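Local structure of xylulose kinase (Bifidobacterium adolescentis ATCC 15703, 3I8B) at residues S334-A339 with P369-E374; I365-Y370 with A382-S387. The protein probably phosphorylates D-xylulose at the expense of ATP, giving D-xylulose 5-phosphate and ADP, as a member of the FGGY family of carbohydrate kinases. All blocks are in the same frame, centred on the assembly; numbering follows the deposited sequence.

Contact 1: S334-A339 with P369-E374; sequences SRILDA and PYFDGE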
ATOM      1  N   SER A 334      10.351  13.547  -2.388  1.00 23.76           N
ATOM      2  CA  SER A 334      10.815  14.499  -3.375  1.00 23.62           C
ATOM      3  C   SER A 334      10.473  15.938  -2.986  1.00 24.91           C
ATOM      4  O   SER A 334      11.188  16.871  -3.358  1.00 23.94           O
ATOM      5  CB  SER A 334      10.186  14.164  -4.727  1.00 18.21           C
ATOM      6  OG  SER A 334      10.613  15.073  -5.705  1.00 32.59           O
ATOM      7  N   ARG A 335       9.382  16.125  -2.246  1.00 21.50           N
ATOM      8  CA  ARG A 335       8.994  17.477  -1.847  1.00 25.70           C
ATOM      9  C   ARG A 335      10.136  18.198  -1.118  1.00 25.18           C
ATOM     10  O   ARG A 335      10.265  19.412  -1.213  1.00 25.45           O
ATOM     11  CB  ARG A 335       7.720  17.467  -1.000  1.00 24.85           C
ATOM     12  CG  ARG A 335       7.865  16.774   0.343  1.00 24.25           C
ATOM     13  CD  ARG A 335       6.511  16.608   0.995  1.00 23.36           C
ATOM     14  NE  ARG A 335       5.863  17.895   1.214  1.00 30.37           N
ATOM     15  CZ  ARG A 335       4.609  18.039   1.632  1.00 32.00           C
ATOM     16  NH1 ARG A 335       3.867  16.964   1.869  1.00 42.65           N
ATOM     17  NH2 ARG A 335       4.098  19.249   1.825  1.00 30.44           N
ATOM     18  N   ILE A 336      10.973  17.440  -0.415  1.00 23.02           N
ATOM     19  CA  ILE A 336      12.159  18.002   0.233  1.00 24.27           C
ATOM     20  C   ILE A 336      12.998  18.793  -0.776  1.00 27.39           C
ATOM     21  O   ILE A 336      13.553  19.849  -0.469  1.00 22.09           O
ATOM     22  CB  ILE A 336      13.042  16.888   0.834  1.00 20.20           C
ATOM     23  CG1 ILE A 336      12.282  16.120   1.914  1.00 20.22           C
ATOM     24  CG2 ILE A 336      14.338  17.462   1.386  1.00 18.75           C
ATOM     25  CD1 ILE A 336      13.079  14.969   2.528  1.00 17.98           C
ATOM     26  N   LEU A 337      13.087  18.265  -1.989  1.00 24.69           N
ATOM     27  CA  LEU A 337      13.863  18.892  -3.047  1.00 24.92           C
ATOM     28  C   LEU A 337      13.183  20.150  -3.573  1.00 25.83           C
ATOM     29  O   LEU A 337      13.854  21.083  -4.026  1.00 25.52           O
ATOM     30  CB  LEU A 337      14.090  17.890  -4.178  1.00 27.11           C
ATOM     31  CG  LEU A 337      15.179  16.858  -3.898  1.00 29.79           C
ATOM     32  CD1 LEU A 337      16.275  16.923  -4.954  1.00 42.77           C
ATOM     33  CD2 LEU A 337      15.752  17.030  -2.493  1.00 29.28           C
ATOM     34  N   ASP A 338      11.853  20.173  -3.508  1.00 25.61           N
ATOM     35  CA  ASP A 338      11.097  21.375  -3.845  1.00 26.19           C
ATOM     36  C   ASP A 338      11.391  22.464  -2.813  1.00 27.16           C
ATOM     37  O   ASP A 338      11.650  23.618  -3.159  1.00 23.52           O
ATOM     38  CB  ASP A 338       9.599  21.068  -3.895  1.00 22.87           C
ATOM     39  CG  ASP A 338       9.243  20.079  -5.007  1.00 33.49           C
ATOM     40  OD1 ASP A 338       9.797  20.215  -6.113  1.00 31.15           O
ATOM     41  OD2 ASP A 338       8.417  19.165  -4.779  1.00 30.36           O
ATOM     42  N   ALA A 339      11.356  22.077  -1.540  1.00 25.16           N
ATOM     43  CA  ALA A 339      11.723  22.972  -0.453  1.00 25.26           C
ATOM     44  C   ALA A 339      13.077  23.590  -0.749  1.00 25.69           C
ATOM     45  O   ALA A 339      13.259  24.802  -0.622  1.00 24.10           O
ATOM     46  CB  ALA A 339      11.774  22.209   0.861  1.00 24.39           C
ATOM     47  N   PRO A 369      14.191  16.461   7.710  1.00 18.95           N
ATOM     48  CA  PRO A 369      13.235  17.087   6.797  1.00 20.34           C
ATOM     49  C   PRO A 369      11.777  16.815   7.129  1.00 21.17           C
ATOM     50  O   PRO A 369      11.034  16.453   6.217  1.00 21.43           O
ATOM     51  CB  PRO A 369      13.548  16.408   5.455  1.00 22.07           C
ATOM     52  CG  PRO A 369      14.477  15.247   5.773  1.00 21.20           C
ATOM     53  CD  PRO A 369      14.561  15.111   7.252  1.00 20.56           C
ATOM     54  N   TYR A 370      11.367  16.985   8.380  1.00 20.53           N
ATOM     55  CA  TYR A 370       9.979  16.714   8.744  1.00 19.50           C
ATOM     56  C   TYR A 370       9.064  17.895   8.406  1.00 22.55           C
ATOM     57  O   TYR A 370       8.274  18.348   9.235  1.00 22.22           O
ATOM     58  CB  TYR A 370       9.854  16.331  10.224  1.00 17.45           C
ATOM     59  CG  TYR A 370      10.667  15.120  10.635  1.00 23.01           C
ATOM     60  CD1 TYR A 370      11.197  14.245   9.685  1.00 25.80           C
ATOM     61  CD2 TYR A 370      10.882  14.833  11.977  1.00 23.59           C
ATOM     62  CE1 TYR A 370      11.940  13.132  10.066  1.00 18.91           C
ATOM     63  CE2 TYR A 370      11.613  13.732  12.360  1.00 23.25           C
ATOM     64  CZ  TYR A 370      12.138  12.888  11.407  1.00 24.38           C
ATOM     65  OH  TYR A 370      12.861  11.800  11.813  1.00 21.11           O
ATOM     66  N   PHE A 371       9.168  18.395   7.182  1.00 22.95           N
ATOM     67  CA  PHE A 371       8.276  19.459   6.743  1.00 23.14           C
ATOM     68  C   PHE A 371       6.850  18.987   6.935  1.00 22.93           C
ATOM     69  O   PHE A 371       6.450  17.976   6.359  1.00 23.21           O
ATOM     70  CB  PHE A 371       8.525  19.795   5.276  1.00 22.29           C
ATOM     71  CG  PHE A 371       9.903  20.308   5.005  1.00 22.71           C
ATOM     72  CD1 PHE A 371      10.214  21.641   5.213  1.00 23.38           C
ATOM     73  CD2 PHE A 371      10.896  19.454   4.555  1.00 22.83           C
ATOM     74  CE1 PHE A 371      11.484  22.118   4.969  1.00 22.03           C
ATOM     75  CE2 PHE A 371      12.174  19.925   4.308  1.00 22.15           C
ATOM     76  CZ  PHE A 371      12.470  21.256   4.517  1.00 24.53           C
ATOM     77  N   ASP A 372       6.090  19.697   7.762  1.00 20.18           N
ATOM     78  CA  ASP A 372       4.698  19.323   8.008  1.00 22.37           C
ATOM     79  C   ASP A 372       4.567  17.983   8.741  1.00 24.67           C
ATOM     80  O   ASP A 372       3.588  17.261   8.561  1.00 28.03           O
ATOM     81  CB  ASP A 372       3.927  19.280   6.682  1.00 27.84           C
ATOM     82  CG  ASP A 372       4.059  20.575   5.891  1.00 27.37           C
ATOM     83  OD1 ASP A 372       3.383  21.561   6.245  1.00 29.43           O
ATOM     84  OD2 ASP A 372       4.849  20.611   4.922  1.00 24.83           O
ATOM     85  N   GLY A 373       5.555  17.652   9.567  1.00 26.02           N
ATOM     86  CA  GLY A 373       5.529  16.426  10.347  1.00 26.82           C
ATOM     87  C   GLY A 373       6.025  15.212   9.576  1.00 25.62           C
ATOM     88  O   GLY A 373       6.561  15.351   8.474  1.00 26.14           O
ATOM     89  N   GLU A 374       5.873  14.028  10.164  1.00 22.71           N
ATOM     90  CA  GLU A 374       6.194  12.778   9.467  1.00 21.49           C
ATOM     91  C   GLU A 374       5.313  11.621   9.908  1.00 25.73           C
ATOM     92  O   GLU A 374       4.827  11.595  11.054  1.00 23.59           O
ATOM     93  CB  GLU A 374       7.669  12.379   9.641  1.00 22.36           C
ATOM     94  CG  GLU A 374       8.572  12.699   8.444  1.00 19.45           C
ATOM     95  CD  GLU A 374       8.090  12.080   7.147  1.00 22.26           C
ATOM     96  OE1 GLU A 374       7.264  11.135   7.202  1.00 22.98           O
ATOM     97  OE2 GLU A 374       8.538  12.536   6.073  1.00 19.92           O
TER
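Pro-369 meets Ile-336 at the start of the interface, where the loop that follows strand 366-368 comes up against helix 335-344. The delta methyl of Ile-336 presses on the pyrrolidine ring, with CD1 3.3 Å from CB of Pro-369, a close carbon-carbon approach, and 3.5 Å from its CG. The isoleucine reaches that far because CD1 is anti to CA (chi2 178°), and the two side chains meet at a slant. Tyr-370 turns the other way, its CB pointing away from the helix and its ring lying toward helix 496-506; one face of the ring carries CB of Glu-374. Next comes Phe-371, which takes up the largest share of the interface. CB of Ala-339 sits over one face of its ring, displaced toward the rim, 4.2 Å from the ring centroid and nearest to CZ, a CH-pi contact. CG2 of Ile-336 approaches CE2 of the same ring more loosely, at 4.4 Å. A type II beta turn from Tyr-370 to Gly-373, closed by the bond from Gly-373 N to Tyr-370 O, reverses the chain here, within the C-terminal FGGY domain. Asp-372, with its positive phi, occupies the third position of this turn and carries its carboxylate to the end of the Arg-335 side chain. There NH2 of Arg-335 stands 3.5 Å from OD2 of Asp-372, a salt bridge in which the oxygen is set off the guanidinium plane, so the attraction is between charges and not along an N-H; the two planar groups are inclined by 36°. A bend at chi3 (-60°) turns the arginine's end toward the acid. Further on, the carboxylate of Glu-374 accepts hydrogen bonds from the backbone N of Ile-331 and Asn-332, tying the loop to the residues just ahead of the helix.

Contact 2: I365-Y370 with A382-S387; sequences ITLVPY and ATATFS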
ATOM      1  N   ILE A 365      26.390  20.381   8.270  1.00 19.89           N
ATOM      2  CA  ILE A 365      24.977  20.729   8.292  1.00 20.91           C
ATOM      3  C   ILE A 365      24.094  19.503   8.076  1.00 26.73           C
ATOM      4  O   ILE A 365      24.283  18.736   7.130  1.00 22.01           O
ATOM      5  CB  ILE A 365      24.638  21.768   7.225  1.00 22.34           C
ATOM      6  CG1 ILE A 365      25.391  23.077   7.500  1.00 19.15           C
ATOM      7  CG2 ILE A 365      23.126  21.989   7.156  1.00 17.06           C
ATOM      8  CD1 ILE A 365      25.208  24.111   6.400  1.00 20.29           C
ATOM      9  N   THR A 366      23.123  19.334   8.960  1.00 24.72           N
ATOM     10  CA  THR A 366      22.176  18.237   8.858  1.00 24.57           C
ATOM     11  C   THR A 366      20.754  18.776   8.768  1.00 23.38           C
ATOM     12  O   THR A 366      20.362  19.672   9.529  1.00 22.25           O
ATOM     13  CB  THR A 366      22.269  17.323  10.078  1.00 24.22           C
ATOM     14  OG1 THR A 366      23.568  16.726  10.128  1.00 26.89           O
ATOM     15  CG2 THR A 366      21.209  16.235  10.014  1.00 22.80           C
ATOM     16  N   LEU A 367      19.993  18.236   7.824  1.00 19.94           N
ATOM     17  CA  LEU A 367      18.571  18.518   7.718  1.00 18.96           C
ATOM     18  C   LEU A 367      17.780  17.316   8.204  1.00 20.11           C
ATOM     19  O   LEU A 367      18.017  16.200   7.733  1.00 18.10           O
ATOM     20  CB  LEU A 367      18.190  18.798   6.259  1.00 17.42           C
ATOM     21  CG  LEU A 367      16.683  18.883   5.991  1.00 17.96           C
ATOM     22  CD1 LEU A 367      16.039  19.993   6.851  1.00 19.44           C
ATOM     23  CD2 LEU A 367      16.382  19.091   4.504  1.00 22.47           C
ATOM     24  N   VAL A 368      16.878  17.534   9.161  1.00 16.63           N
ATOM     25  CA  VAL A 368      15.849  16.552   9.489  1.00 15.72           C
ATOM     26  C   VAL A 368      14.570  17.059   8.846  1.00 18.79           C
ATOM     27  O   VAL A 368      13.930  17.980   9.356  1.00 20.17           O
ATOM     28  CB  VAL A 368      15.650  16.372  11.008  1.00 20.63           C
ATOM     29  CG1 VAL A 368      14.500  15.385  11.295  1.00 13.70           C
ATOM     30  CG2 VAL A 368      16.935  15.895  11.659  1.00 19.67           C
ATOM     31  N   PRO A 369      14.191  16.461   7.710  1.00 18.95           N
ATOM     32  CA  PRO A 369      13.235  17.087   6.797  1.00 20.34           C
ATOM     33  C   PRO A 369      11.777  16.815   7.129  1.00 21.17           C
ATOM     34  O   PRO A 369      11.034  16.453   6.217  1.00 21.43           O
ATOM     35  CB  PRO A 369      13.548  16.408   5.455  1.00 22.07           C
ATOM     36  CG  PRO A 369      14.477  15.247   5.773  1.00 21.20           C
ATOM     37  CD  PRO A 369      14.561  15.111   7.252  1.00 20.56           C
ATOM     38  N   TYR A 370      11.367  16.985   8.380  1.00 20.53           N
ATOM     39  CA  TYR A 370       9.979  16.714   8.744  1.00 19.50           C
ATOM     40  C   TYR A 370       9.064  17.895   8.406  1.00 22.55           C
ATOM     41  O   TYR A 370       8.274  18.348   9.235  1.00 22.22           O
ATOM     42  CB  TYR A 370       9.854  16.331  10.224  1.00 17.45           C
ATOM     43  CG  TYR A 370      10.667  15.120  10.635  1.00 23.01           C
ATOM     44  CD1 TYR A 370      11.197  14.245   9.685  1.00 25.80           C
ATOM     45  CD2 TYR A 370      10.882  14.833  11.977  1.00 23.59           C
ATOM     46  CE1 TYR A 370      11.940  13.132  10.066  1.00 18.91           C
ATOM     47  CE2 TYR A 370      11.613  13.732  12.360  1.00 23.25           C
ATOM     48  CZ  TYR A 370      12.138  12.888  11.407  1.00 24.38           C
ATOM     49  OH  TYR A 370      12.861  11.800  11.813  1.00 21.11           O
ATOM     50  N   ALA A 382       5.538  17.483  14.092  1.00 31.88           N
ATOM     51  CA  ALA A 382       6.948  17.825  13.966  1.00 24.33           C
ATOM     52  C   ALA A 382       7.154  18.823  12.843  1.00 22.67           C
ATOM     53  O   ALA A 382       6.300  19.005  11.974  1.00 25.06           O
ATOM     54  CB  ALA A 382       7.783  16.572  13.723  1.00 26.47           C
ATOM     55  N   THR A 383       8.307  19.465  12.863  1.00 22.84           N
ATOM     56  CA  THR A 383       8.648  20.437  11.855  1.00 18.44           C
ATOM     57  C   THR A 383      10.090  20.170  11.412  1.00 21.14           C
ATOM     58  O   THR A 383      10.839  19.511  12.128  1.00 19.97           O
ATOM     59  CB  THR A 383       8.497  21.858  12.448  1.00 19.93           C
ATOM     60  OG1 THR A 383       8.437  22.817  11.388  1.00 28.95           O
ATOM     61  CG2 THR A 383       9.650  22.172  13.394  1.00 16.06           C
ATOM     62  N   ALA A 384      10.487  20.667  10.241  1.00 20.96           N
ATOM     63  CA  ALA A 384      11.840  20.411   9.748  1.00 21.06           C
ATOM     64  C   ALA A 384      12.894  21.284  10.428  1.00 25.21           C
ATOM     65  O   ALA A 384      12.612  22.428  10.825  1.00 21.49           O
ATOM     66  CB  ALA A 384      11.903  20.562   8.225  1.00 21.85           C
ATOM     67  N   THR A 385      14.112  20.749  10.529  1.00 22.40           N
ATOM     68  CA  THR A 385      15.186  21.388  11.291  1.00 22.53           C
ATOM     69  C   THR A 385      16.568  21.293  10.633  1.00 20.60           C
ATOM     70  O   THR A 385      17.066  20.198  10.406  1.00 20.45           O
ATOM     71  CB  THR A 385      15.313  20.726  12.664  1.00 23.61           C
ATOM     72  OG1 THR A 385      14.110  20.930  13.413  1.00 22.53           O
ATOM     73  CG2 THR A 385      16.499  21.300  13.434  1.00 25.72           C
ATOM     74  N   PHE A 386      17.187  22.440  10.347  1.00 22.23           N
ATOM     75  CA  PHE A 386      18.600  22.494   9.961  1.00 18.52           C
ATOM     76  C   PHE A 386      19.456  22.679  11.206  1.00 22.27           C
ATOM     77  O   PHE A 386      19.221  23.607  11.981  1.00 18.68           O
ATOM     78  CB  PHE A 386      18.875  23.684   9.037  1.00 21.25           C
ATOM     79  CG  PHE A 386      18.631  23.404   7.572  1.00 20.29           C
ATOM     80  CD1 PHE A 386      19.362  22.433   6.905  1.00 20.66           C
ATOM     81  CD2 PHE A 386      17.696  24.141   6.862  1.00 19.68           C
ATOM     82  CE1 PHE A 386      19.149  22.187   5.545  1.00 18.79           C
ATOM     83  CE2 PHE A 386      17.468  23.907   5.510  1.00 24.33           C
ATOM     84  CZ  PHE A 386      18.200  22.930   4.846  1.00 21.66           C
ATOM     85  N   SER A 387      20.462  21.827  11.381  1.00 15.63           N
ATOM     86  CA  SER A 387      21.364  21.947  12.521  1.00 20.15           C
ATOM     87  C   SER A 387      22.836  21.904  12.090  1.00 18.04           C
ATOM     88  O   SER A 387      23.139  21.698  10.921  1.00 17.97           O
ATOM     89  CB  SER A 387      21.075  20.855  13.559  1.00 17.24           C
ATOM     90  OG  SER A 387      21.377  19.568  13.046  1.00 19.49           O
TER
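Leu-367 and Phe-386 face each other as the non-hydrogen-bonded pair of a short antiparallel two-stranded sheet. CD1 of Leu-367 lies over the centre of the Phe-386 ring, 4.0 Å from the centroid and 10° off the normal, a CH-pi contact, while CB of Leu-367 approaches CE1 of Phe-386 at 3.6 Å. The leucine's CG lies opposite its own backbone nitrogen (chi1 171°), which carries CD1 across to the partner strand and over the ring. CG2 of Ile-365 adds a slanting contact to CD1 of Phe-386 at 3.8 Å. With an alanine in place of Phe-386, CD1 of Leu-367 and CG2 of Ile-365 would probably lose their shared aromatic surface, and a gap would be likely to open beside Phe-403.

Four backbone bonds position these side chains, two in each hydrogen-bonded pair. Thr-366 and Ser-387 exchange the first two: Ser-387 N reaches Thr-366 O at 2.8 Å in the carbonyl plane, whereas Thr-366 N stands above the plane of the Ser-387 carbonyl. Val-368 and Thr-385 exchange the others, Val-368 N to Thr-385 O being nearly straight (171°). Past the bonded pairs an inverse gamma turn centred on Pro-369 bends the chain, and CB of Ala-382 comes obliquely to the Tyr-370 ring, 4.0 Å from CD2. Val-368 CG1 covers one face of that ring.

The face bearing Leu-367 and Phe-386 turns to helix 396-420, where the Phe-386 and Phe-403 rings meet edge-to-face; Leu-367 also touches Ile-336 of helix 335-344. On the opposite face, Thr-366 and Val-368 pack on Ala-505 of helix 496-506.

Contacts 1 and 2 share Pro-369 and Tyr-370, where strand 366-368 gives way to the loop, and their centres lie 9 Å apart. Both are only partly buried, but contact 2 lies farther out, its centre about 27 Å from the centre of the chain against about 21 Å for contact 1, with Thr-383 and Thr-385 exposed. In contact 1 a helix meets a loop through side chains alone, apolar toward Pro-369 and charged at the partly exposed Arg-335. Contact 2 joins two strands by backbone hydrogen bonds, with apolar packing on one face, and buries roughly twice the surface (514 against 245 Å²). They also touch directly: CD1 of Phe-371 lies 3.6 Å from CB of Ala-384. Phe-403 borders both.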